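Local coordinates for putative phenazine biosynthesis PhzC/PhzF protein (Clostridium difficile, PDB 4DUN) that probably acts as an isomerase of the PhzF family, built on the diaminopimelate epimerase-like fold, at residues I122-S127 against V141-D146; R145-L150 against L174-T179; C25-R30 against F50-K55. All coordinates share one frame; numbering follows the deposited sequence. Where two conformers were deposited one is given.

Overall arrangement
Contacts 1 and 2 pair neighbouring strands of the same sheet, and contact 3 lies on the other side of the chain's centre, its own centre about 36 Å from that of contact 2 and about 41 Å from that of contact 1. Strands 140-143 and 147-150, adjacent in that sheet, join the first two: Y142 N and I148 O lie 2.9 Å apart in a probable hydrogen bond, and both contacts share R145 and D146. Contacts 2 and 3 approach the predicted active-site residue E47 from different parts of the chain, the L174 side chain to about 11 Å and the F50 side chain to about 8 Å. Contact 1 is a surface contact away from it.

Contact 1. Residues I122-S127 against V141-D146; sequences IEIELS and VYSSRD
I122 O receives S143 N at 2.7 Å, the shortest polar bond of this contact, and is also approached by the CA-H of Y142. The return bond from I122 N to S143 O measures 3.1 Å and is nearly straight (169°), which closes a hydrogen-bonded pair of an antiparallel ladder. Strand 122-123 thereby borders strand 140-143, which turns back into strand 147-150. E123 and Y142 form the following non-hydrogen-bonded pair. Beyond it V141 O takes I124 N at 3.0 Å, with the CA-H of E123 close by, but the reciprocal bond is replaced by water 1. This water accepts from V141 N at 2.9 Å and lies within donating range of I124 O and E123 OE2, although the acceptors around it outnumber its protons. E123 OE2 is also near D140 OD1, a like charge that may favour protonation of one of the two.

The side chain of E123 lies over one face of the Y142 ring, CB 4.1 Å from the centroid. With CG anti to the backbone N (chi1 -170°) and the chain extended, its carboxylate ends beside the phenol oxygen, its plane only 9° from that of the ring. The ring also meets Y213. Away from this polar side, V141 CG1 packs on I124 CG1 at 3.8 Å and on L126 CG at 3.9 Å, the L126 side chain crossing V141 at about a right angle. I124 CG2 reaches S143 CB, whose OG bonds W173 NE1. In the turn after S143, R145 NE and NH1 both grip D146 OD2 side-on in a salt bridge; R145 NH1 lies 2.8 Å from D146 OD2, on that oxygen's syn lone pair, while R145 NE comes from above the carboxylate plane.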
loop_
_atom_site.group_PDB
_atom_site.type_symbol
_atom_site.label_atom_id
_atom_site.label_comp_id
_atom_site.label_asym_id
_atom_site.label_seq_id
_atom_site.Cartn_x
_atom_site.Cartn_y
_atom_site.Cartn_z
ATOM N N ILE A 122 15.995 -28.964 -11.487
ATOM C CA ILE A 122 15.873 -30.365 -11.865
ATOM C C ILE A 122 14.458 -30.641 -12.354
ATOM O O ILE A 122 13.489 -30.252 -11.681
ATOM C CB ILE A 122 16.260 -31.290 -10.669
ATOM C CG1 ILE A 122 17.782 -31.176 -10.359
ATOM C CG2 ILE A 122 15.839 -32.763 -10.944
ATOM C CD1 ILE A 122 18.277 -32.039 -9.224
ATOM N N GLU A 123 14.343 -31.367 -13.493
ATOM C CA GLU A 123 13.057 -31.777 -14.053
ATOM C C GLU A 123 12.360 -32.759 -13.119
ATOM O O GLU A 123 12.990 -33.699 -12.641
ATOM C CB GLU A 123 13.240 -32.405 -15.446
ATOM C CG GLU A 123 11.942 -32.637 -16.206
ATOM C CD GLU A 123 12.094 -33.081 -17.648
ATOM O OE1 GLU A 123 13.196 -33.538 -18.033
ATOM O OE2 GLU A 123 11.090 -32.997 -18.389
ATOM N N ILE A 124 11.067 -32.541 -12.847
ATOM C CA ILE A 124 10.313 -33.448 -11.973
ATOM C C ILE A 124 8.990 -33.829 -12.646
ATOM O O ILE A 124 8.598 -33.228 -13.649
ATOM C CB ILE A 124 10.058 -32.866 -10.546
ATOM C CG1 ILE A 124 9.231 -31.538 -10.594
ATOM C CG2 ILE A 124 11.363 -32.722 -9.739
ATOM C CD1 ILE A 124 8.496 -31.139 -9.289
ATOM N N GLU A 125 8.306 -34.805 -12.063
ATOM C CA GLU A 125 6.979 -35.239 -12.457
ATOM C C GLU A 125 6.048 -34.915 -11.309
ATOM O O GLU A 125 6.290 -35.365 -10.188
ATOM C CB GLU A 125 6.955 -36.739 -12.785
ATOM C CG GLU A 125 7.444 -37.076 -14.179
ATOM C CD GLU A 125 7.821 -38.528 -14.404
ATOM O OE1 GLU A 125 8.528 -38.796 -15.403
ATOM O OE2 GLU A 125 7.436 -39.391 -13.579
ATOM N N LEU A 126 5.019 -34.102 -11.560
ATOM C CA LEU A 126 4.046 -33.779 -10.517
ATOM C C LEU A 126 3.094 -34.939 -10.315
ATOM O O LEU A 126 2.725 -35.603 -11.287
ATOM C CB LEU A 126 3.229 -32.526 -10.871
ATOM C CG LEU A 126 3.972 -31.204 -10.990
ATOM C CD1 LEU A 126 3.041 -30.132 -11.462
ATOM C CD2 LEU A 126 4.597 -30.781 -9.662
ATOM N N SER A 127 2.645 -35.138 -9.066
ATOM C CA SER A 127 1.638 -36.136 -8.716
ATOM C C SER A 127 0.289 -35.708 -9.320
ATOM O O SER A 127 0.103 -34.503 -9.531
ATOM C CB SER A 127 1.524 -36.252 -7.196
ATOM O OG SER A 127 1.009 -35.051 -6.640
ATOM N N VAL A 141 8.022 -29.479 -16.215
ATOM C CA VAL A 141 8.005 -29.010 -14.823
ATOM C C VAL A 141 9.421 -29.161 -14.250
ATOM O O VAL A 141 10.005 -30.238 -14.365
ATOM C CB VAL A 141 6.947 -29.767 -13.958
ATOM C CG1 VAL A 141 6.954 -29.263 -12.522
ATOM C CG2 VAL A 141 5.542 -29.647 -14.549
ATOM N N TYR A 142 9.970 -28.085 -13.652
ATOM C CA TYR A 142 11.303 -28.085 -13.033
ATOM C C TYR A 142 11.186 -27.653 -11.577
ATOM O O TYR A 142 10.206 -27.000 -11.184
ATOM C CB TYR A 142 12.300 -27.201 -13.804
ATOM C CG TYR A 142 12.733 -27.829 -15.108
ATOM C CD1 TYR A 142 11.904 -27.795 -16.233
ATOM C CD2 TYR A 142 13.969 -28.460 -15.224
ATOM C CE1 TYR A 142 12.279 -28.415 -17.425
ATOM C CE2 TYR A 142 14.364 -29.061 -16.418
ATOM C CZ TYR A 142 13.514 -29.039 -17.514
ATOM O OH TYR A 142 13.906 -29.623 -18.695
ATOM N N SER A 143 12.159 -28.059 -10.762
ATOM C CA SER A 143 12.076 -27.810 -9.333
ATOM C C SER A 143 13.350 -27.253 -8.758
ATOM O O SER A 143 14.448 -27.685 -9.114
ATOM C CB SER A 143 11.717 -29.113 -8.613
ATOM O OG SER A 143 11.614 -28.983 -7.203
ATOM N N SER A 144 13.202 -26.283 -7.841
ATOM C CA SER A 144 14.272 -25.635 -7.064
ATOM C C SER A 144 13.603 -25.062 -5.810
ATOM O O SER A 144 12.690 -25.706 -5.291
ATOM C CB SER A 144 14.992 -24.573 -7.895
ATOM O OG SER A 144 16.075 -23.979 -7.190
ATOM N N ARG A 145 14.011 -23.871 -5.328
ATOM C CA ARG A 145 13.360 -23.208 -4.181
ATOM C C ARG A 145 11.876 -22.978 -4.579
ATOM O O ARG A 145 10.954 -23.212 -3.794
ATOM C CB ARG A 145 14.065 -21.879 -3.870
ATOM C CG ARG A 145 13.412 -21.084 -2.738
ATOM C CD ARG A 145 13.829 -19.630 -2.749
ATOM N NE ARG A 145 13.311 -18.914 -3.920
ATOM C CZ ARG A 145 13.654 -17.673 -4.244
ATOM N NH1 ARG A 145 13.153 -17.103 -5.331
ATOM N NH2 ARG A 145 14.490 -16.986 -3.475
ATOM N N ASP A 146 11.688 -22.606 -5.853
ATOM C CA ASP A 146 10.399 -22.355 -6.491
ATOM C C ASP A 146 10.043 -23.469 -7.475
ATOM O O ASP A 146 10.922 -24.208 -7.949
ATOM C CB ASP A 146 10.451 -21.017 -7.253
ATOM C CG ASP A 146 10.915 -19.837 -6.418
ATOM O OD1 ASP A 146 10.270 -19.550 -5.388
ATOM O OD2 ASP A 146 11.938 -19.224 -6.780
HETATM O O HOH W 1 8.551 -32.278 -16.541
#

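Contact 2. Residues R145-L150 against L174-T179; sequences RDLILL and LGIIIT
Strands 147-150 and 176-179 run parallel, their axes 4.6 Å apart at closest approach and 22° askew, with L147 and L149 each bonded through N and O to the two residues flanking their partners. I177 sits between them, giving its N-H to L147 O and receiving L149 N on its own O, both at 2.8 Å. L147, L149, I176 and I178 share one face of the sheet: I176 CD1 lies alongside L147 CB at 3.9 Å, while L149 CD1 reaches the CG2 branches of both I176 and I178. On the other face I177 CD1 packs beside I148 CG1 and covers D146 CB at 3.6 Å. Further along, T179 CG2 touches I148 CG2, and T179 OG1 bonds V188 O and W214 NE1.

Before the strands begin, L174 N bonds R145 O. D146 OD1, held by Y191 OH, adds a weak bond to G175 N (2.9 Å), where the lack of a side chain lets it come close. A bend at chi3 (68°) brings the R145 guanidinium round so that L174 CD2 lies over one of its faces, 3.7 Å from NE. The L174 side chain is about 4 Å from a bound buffer molecule, the R145 side chain about 5 Å from a sulfate, both probably from the crystallisation liquor, consistent with this end of the pair bordering a pocket in a diaminopimelate epimerase-like fold.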
loop_
_atom_site.group_PDB
_atom_site.type_symbol
_atom_site.label_atom_id
_atom_site.label_comp_id
_atom_site.label_asym_id
_atom_site.label_seq_id
_atom_site.Cartn_x
_atom_site.Cartn_y
_atom_site.Cartn_z
ATOM N N ARG A 145 14.011 -23.871 -5.328
ATOM C CA ARG A 145 13.360 -23.208 -4.181
ATOM C C ARG A 145 11.876 -22.978 -4.579
ATOM O O ARG A 145 10.954 -23.212 -3.794
ATOM C CB ARG A 145 14.065 -21.879 -3.870
ATOM C CG ARG A 145 13.412 -21.084 -2.738
ATOM C CD ARG A 145 13.829 -19.630 -2.749
ATOM N NE ARG A 145 13.311 -18.914 -3.920
ATOM C CZ ARG A 145 13.654 -17.673 -4.244
ATOM N NH1 ARG A 145 13.153 -17.103 -5.331
ATOM N NH2 ARG A 145 14.490 -16.986 -3.475
ATOM N N ASP A 146 11.688 -22.606 -5.853
ATOM C CA ASP A 146 10.399 -22.355 -6.491
ATOM C C ASP A 146 10.043 -23.469 -7.475
ATOM O O ASP A 146 10.922 -24.208 -7.949
ATOM C CB ASP A 146 10.451 -21.017 -7.253
ATOM C CG ASP A 146 10.915 -19.837 -6.418
ATOM O OD1 ASP A 146 10.270 -19.550 -5.388
ATOM O OD2 ASP A 146 11.938 -19.224 -6.780
ATOM N N LEU A 147 8.746 -23.570 -7.797
ATOM C CA LEU A 147 8.257 -24.508 -8.807
ATOM C C LEU A 147 8.287 -23.789 -10.146
ATOM O O LEU A 147 7.843 -22.635 -10.235
ATOM C CB LEU A 147 6.837 -24.997 -8.481
ATOM C CG LEU A 147 6.202 -25.977 -9.466
ATOM C CD1 LEU A 147 6.944 -27.324 -9.477
ATOM C CD2 LEU A 147 4.723 -26.226 -9.096
ATOM N N ILE A 148 8.861 -24.430 -11.169
ATOM C CA ILE A 148 8.992 -23.797 -12.479
ATOM C C ILE A 148 8.128 -24.544 -13.482
ATOM O O ILE A 148 8.340 -25.740 -13.709
ATOM C CB ILE A 148 10.475 -23.731 -12.918
ATOM C CG1 ILE A 148 11.316 -22.967 -11.852
ATOM C CG2 ILE A 148 10.610 -23.075 -14.315
ATOM C CD1 ILE A 148 12.756 -23.300 -11.840
ATOM N N LEU A 149 7.184 -23.820 -14.095
ATOM C CA LEU A 149 6.265 -24.378 -15.092
ATOM C C LEU A 149 6.574 -23.815 -16.450
ATOM O O LEU A 149 6.424 -22.607 -16.684
ATOM C CB LEU A 149 4.785 -24.098 -14.720
ATOM C CG LEU A 149 4.342 -24.469 -13.272
ATOM C CD1 LEU A 149 2.905 -24.021 -12.998
ATOM C CD2 LEU A 149 4.519 -25.962 -12.992
ATOM N N LEU A 150 7.057 -24.680 -17.340
ATOM C CA LEU A 150 7.356 -24.267 -18.702
ATOM C C LEU A 150 6.072 -24.280 -19.513
ATOM O O LEU A 150 5.470 -25.340 -19.705
ATOM C CB LEU A 150 8.449 -25.158 -19.344
ATOM C CG LEU A 150 8.712 -24.894 -20.838
ATOM C CD1 LEU A 150 9.457 -23.563 -21.053
ATOM C CD2 LEU A 150 9.445 -26.040 -21.483
ATOM N N LEU A 174 8.443 -22.248 -2.522
ATOM C CA LEU A 174 8.216 -20.895 -1.997
ATOM C C LEU A 174 7.272 -20.118 -2.922
ATOM O O LEU A 174 6.248 -19.597 -2.480
ATOM C CB LEU A 174 9.545 -20.122 -1.801
ATOM C CG LEU A 174 9.417 -18.628 -1.375
ATOM C CD1 LEU A 174 8.832 -18.480 0.022
ATOM C CD2 LEU A 174 10.762 -17.923 -1.426
ATOM N N GLY A 175 7.651 -20.036 -4.184
ATOM C CA GLY A 175 6.890 -19.348 -5.214
ATOM C C GLY A 175 6.619 -20.242 -6.404
ATOM O O GLY A 175 7.220 -21.313 -6.546
ATOM N N ILE A 176 5.707 -19.801 -7.260
ATOM C CA ILE A 176 5.323 -20.522 -8.473
ATOM C C ILE A 176 5.722 -19.655 -9.653
ATOM O O ILE A 176 5.223 -18.532 -9.795
ATOM C CB ILE A 176 3.801 -20.880 -8.505
ATOM C CG1 ILE A 176 3.303 -21.553 -7.184
ATOM C CG2 ILE A 176 3.436 -21.683 -9.761
ATOM C CD1 ILE A 176 3.993 -22.902 -6.753
ATOM N N ILE A 177 6.592 -20.201 -10.506
ATOM C CA ILE A 177 7.088 -19.518 -11.690
ATOM C C ILE A 177 6.471 -20.138 -12.945
ATOM O O ILE A 177 6.455 -21.368 -13.082
ATOM C CB ILE A 177 8.650 -19.611 -11.757
ATOM C CG1 ILE A 177 9.350 -18.965 -10.529
ATOM C CG2 ILE A 177 9.211 -19.048 -13.092
ATOM C CD1 ILE A 177 10.812 -19.375 -10.408
ATOM N N ILE A 178 6.016 -19.291 -13.877
ATOM C CA ILE A 178 5.592 -19.737 -15.194
ATOM C C ILE A 178 6.580 -19.092 -16.174
ATOM O O ILE A 178 6.979 -17.949 -15.966
ATOM C CB ILE A 178 4.097 -19.486 -15.525
ATOM C CG1 ILE A 178 3.743 -17.978 -15.480
ATOM C CG2 ILE A 178 3.179 -20.335 -14.631
ATOM C CD1 ILE A 178 2.322 -17.632 -16.014
ATOM N N THR A 179 7.068 -19.840 -17.167
ATOM C CA THR A 179 8.084 -19.284 -18.070
ATOM C C THR A 179 7.874 -19.786 -19.496
ATOM O O THR A 179 7.290 -20.847 -19.689
ATOM C CB THR A 179 9.517 -19.631 -17.539
ATOM O OG1 THR A 179 10.497 -18.931 -18.298
ATOM C CG2 THR A 179 9.827 -21.131 -17.583
#

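Contact 3. Residues C25-R30 against F50-K55; sequences CVLDRR and FVVKGK
C25 CB meets the F50 ring obliquely at its CD2 and CE2 atoms, 3.7 Å from CD2. C25 SG also lies near this ring in the conformer given, but the residue is modelled twice, which leaves the sulfur-aromatic contact doubtful. On the same face of the sheet L27 CD1 reaches V52 CG2 at 4.1 Å. At the far end the first torsion of K53 (chi1 37°) sets K53 CG between the backbone N and the carbonyl carbon, against L27 O at 3.2 Å. From there the extended chain crosses V26 CG1 at about a right angle, K53 CD being 3.9 Å away, and draws alongside D28. K53 CE comes to 3.3 Å from D28 OD1, yet K53 NZ stays 4.0 Å from that oxygen, too far for a salt bridge; a weak, long ion pair links K53 NZ to E5.

Three nearly straight backbone bonds, V51 N to C25 O, L27 N to V51 O (2.8 Å) and K53 N to L27 O, hold these side chains in step. They join the two parallel strands of a beta-alpha-beta unit, strand 20-27, helix 33-43 and strand 47-54. The crossing helix packs on F50 through M36 and I39, and M4 of strand 4-11 touches C25 and L27. V26 and V51 face the opposite way, against V82, I87 and I83 of helix 73-87. Past the last bond, water 2 donates to both D28 O and K53 O, each at 2.7 Å, and R30 turns to a salt bridge with E59.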
loop_
_atom_site.group_PDB
_atom_site.type_symbol
_atom_site.label_atom_id
_atom_site.label_comp_id
_atom_site.label_asym_id
_atom_site.label_seq_id
_atom_site.Cartn_x
_atom_site.Cartn_y
_atom_site.Cartn_z
ATOM N N CYS A 25 14.884 4.591 2.835
ATOM C CA CYS A 25 15.090 5.572 3.898
ATOM C C CYS A 25 16.573 5.589 4.291
ATOM O O CYS A 25 17.101 4.555 4.720
ATOM C CB CYS A 25 14.186 5.230 5.076
ATOM S SG CYS A 25 14.317 6.380 6.454
ATOM N N VAL A 26 17.258 6.742 4.094
ATOM C CA VAL A 26 18.692 6.869 4.339
ATOM C C VAL A 26 18.884 7.585 5.667
ATOM O O VAL A 26 18.414 8.721 5.836
ATOM C CB VAL A 26 19.475 7.549 3.179
ATOM C CG1 VAL A 26 20.984 7.564 3.467
ATOM C CG2 VAL A 26 19.180 6.879 1.834
ATOM N N LEU A 27 19.537 6.897 6.622
ATOM C CA LEU A 27 19.730 7.407 7.982
ATOM C C LEU A 27 21.176 7.722 8.305
ATOM O O LEU A 27 22.067 6.940 7.962
ATOM C CB LEU A 27 19.246 6.367 9.008
ATOM C CG LEU A 27 17.799 5.866 8.910
ATOM C CD1 LEU A 27 17.665 4.511 9.585
ATOM C CD2 LEU A 27 16.862 6.831 9.580
ATOM N N ASP A 28 21.392 8.821 9.051
ATOM C CA ASP A 28 22.712 9.236 9.537
ATOM C C ASP A 28 23.056 8.480 10.814
ATOM O O ASP A 28 24.229 8.272 11.127
ATOM C CB ASP A 28 22.736 10.753 9.829
ATOM C CG ASP A 28 22.593 11.689 8.638
ATOM O OD1 ASP A 28 22.398 11.192 7.505
ATOM O OD2 ASP A 28 22.662 12.921 8.843
ATOM N N ARG A 29 22.021 8.124 11.579
ATOM C CA ARG A 29 22.120 7.432 12.862
ATOM C C ARG A 29 21.109 6.296 12.935
ATOM O O ARG A 29 20.138 6.285 12.183
ATOM C CB ARG A 29 21.862 8.422 14.018
ATOM C CG ARG A 29 22.914 9.511 14.167
ATOM C CD ARG A 29 22.587 10.487 15.278
ATOM N NE ARG A 29 23.761 11.289 15.625
ATOM C CZ ARG A 29 23.849 12.083 16.688
ATOM N NH1 ARG A 29 22.827 12.192 17.531
ATOM N NH2 ARG A 29 24.959 12.770 16.921
ATOM N N ARG A 30 21.310 5.377 13.880
ATOM C CA ARG A 30 20.403 4.258 14.102
ATOM C C ARG A 30 19.103 4.724 14.677
ATOM O O ARG A 30 19.073 5.651 15.494
ATOM C CB ARG A 30 21.004 3.247 15.091
ATOM C CG ARG A 30 22.295 2.669 14.635
ATOM C CD ARG A 30 22.655 1.480 15.476
ATOM N NE ARG A 30 23.965 0.988 15.084
ATOM C CZ ARG A 30 24.193 0.218 14.026
ATOM N NH1 ARG A 30 23.188 -0.159 13.242
ATOM N NH2 ARG A 30 25.423 -0.176 13.742
ATOM N N PHE A 50 16.081 0.348 4.633
ATOM C CA PHE A 50 16.680 1.310 5.564
ATOM C C PHE A 50 18.167 1.175 5.462
ATOM O O PHE A 50 18.688 0.088 5.725
ATOM C CB PHE A 50 16.218 1.062 7.017
ATOM C CG PHE A 50 14.760 1.331 7.220
ATOM C CD1 PHE A 50 13.811 0.332 6.992
ATOM C CD2 PHE A 50 14.322 2.584 7.635
ATOM C CE1 PHE A 50 12.445 0.607 7.100
ATOM C CE2 PHE A 50 12.944 2.853 7.761
ATOM C CZ PHE A 50 12.025 1.866 7.487
ATOM N N VAL A 51 18.851 2.254 5.069
ATOM C CA VAL A 51 20.306 2.278 4.928
ATOM C C VAL A 51 20.882 3.118 6.059
ATOM O O VAL A 51 20.522 4.298 6.192
ATOM C CB VAL A 51 20.764 2.828 3.538
ATOM C CG1 VAL A 51 22.289 2.958 3.460
ATOM C CG2 VAL A 51 20.227 1.975 2.377
ATOM N N VAL A 52 21.776 2.525 6.862
ATOM C CA VAL A 52 22.478 3.252 7.914
ATOM C C VAL A 52 23.856 3.545 7.385
ATOM O O VAL A 52 24.634 2.616 7.130
ATOM C CB VAL A 52 22.527 2.536 9.297
ATOM C CG1 VAL A 52 23.344 3.356 10.310
ATOM C CG2 VAL A 52 21.124 2.267 9.832
ATOM N N LYS A 53 24.160 4.829 7.191
ATOM C CA LYS A 53 25.490 5.180 6.722
ATOM C C LYS A 53 26.363 5.448 7.930
ATOM O O LYS A 53 26.070 6.355 8.708
ATOM C CB LYS A 53 25.504 6.335 5.694
ATOM C CG LYS A 53 24.504 7.465 5.885
ATOM C CD LYS A 53 24.573 8.427 4.710
ATOM C CE LYS A 53 23.874 9.736 4.966
ATOM N NZ LYS A 53 24.185 10.746 3.918
ATOM N N GLY A 54 27.343 4.566 8.127
ATOM C CA GLY A 54 28.332 4.628 9.204
ATOM C C GLY A 54 29.744 4.774 8.670
ATOM O O GLY A 54 29.952 4.775 7.450
ATOM N N LYS A 55 30.735 4.876 9.572
ATOM C CA LYS A 55 32.143 5.028 9.187
ATOM C C LYS A 55 32.616 3.797 8.394
ATOM O O LYS A 55 32.679 2.687 8.929
ATOM C CB LYS A 55 33.034 5.277 10.421
ATOM C CG LYS A 55 34.449 5.747 10.114
ATOM C CD LYS A 55 35.223 6.005 11.396
ATOM C CE LYS A 55 36.647 6.416 11.129
ATOM N NZ LYS A 55 37.368 6.737 12.388
HETATM O O HOH W 2 26.509 8.820 9.752
#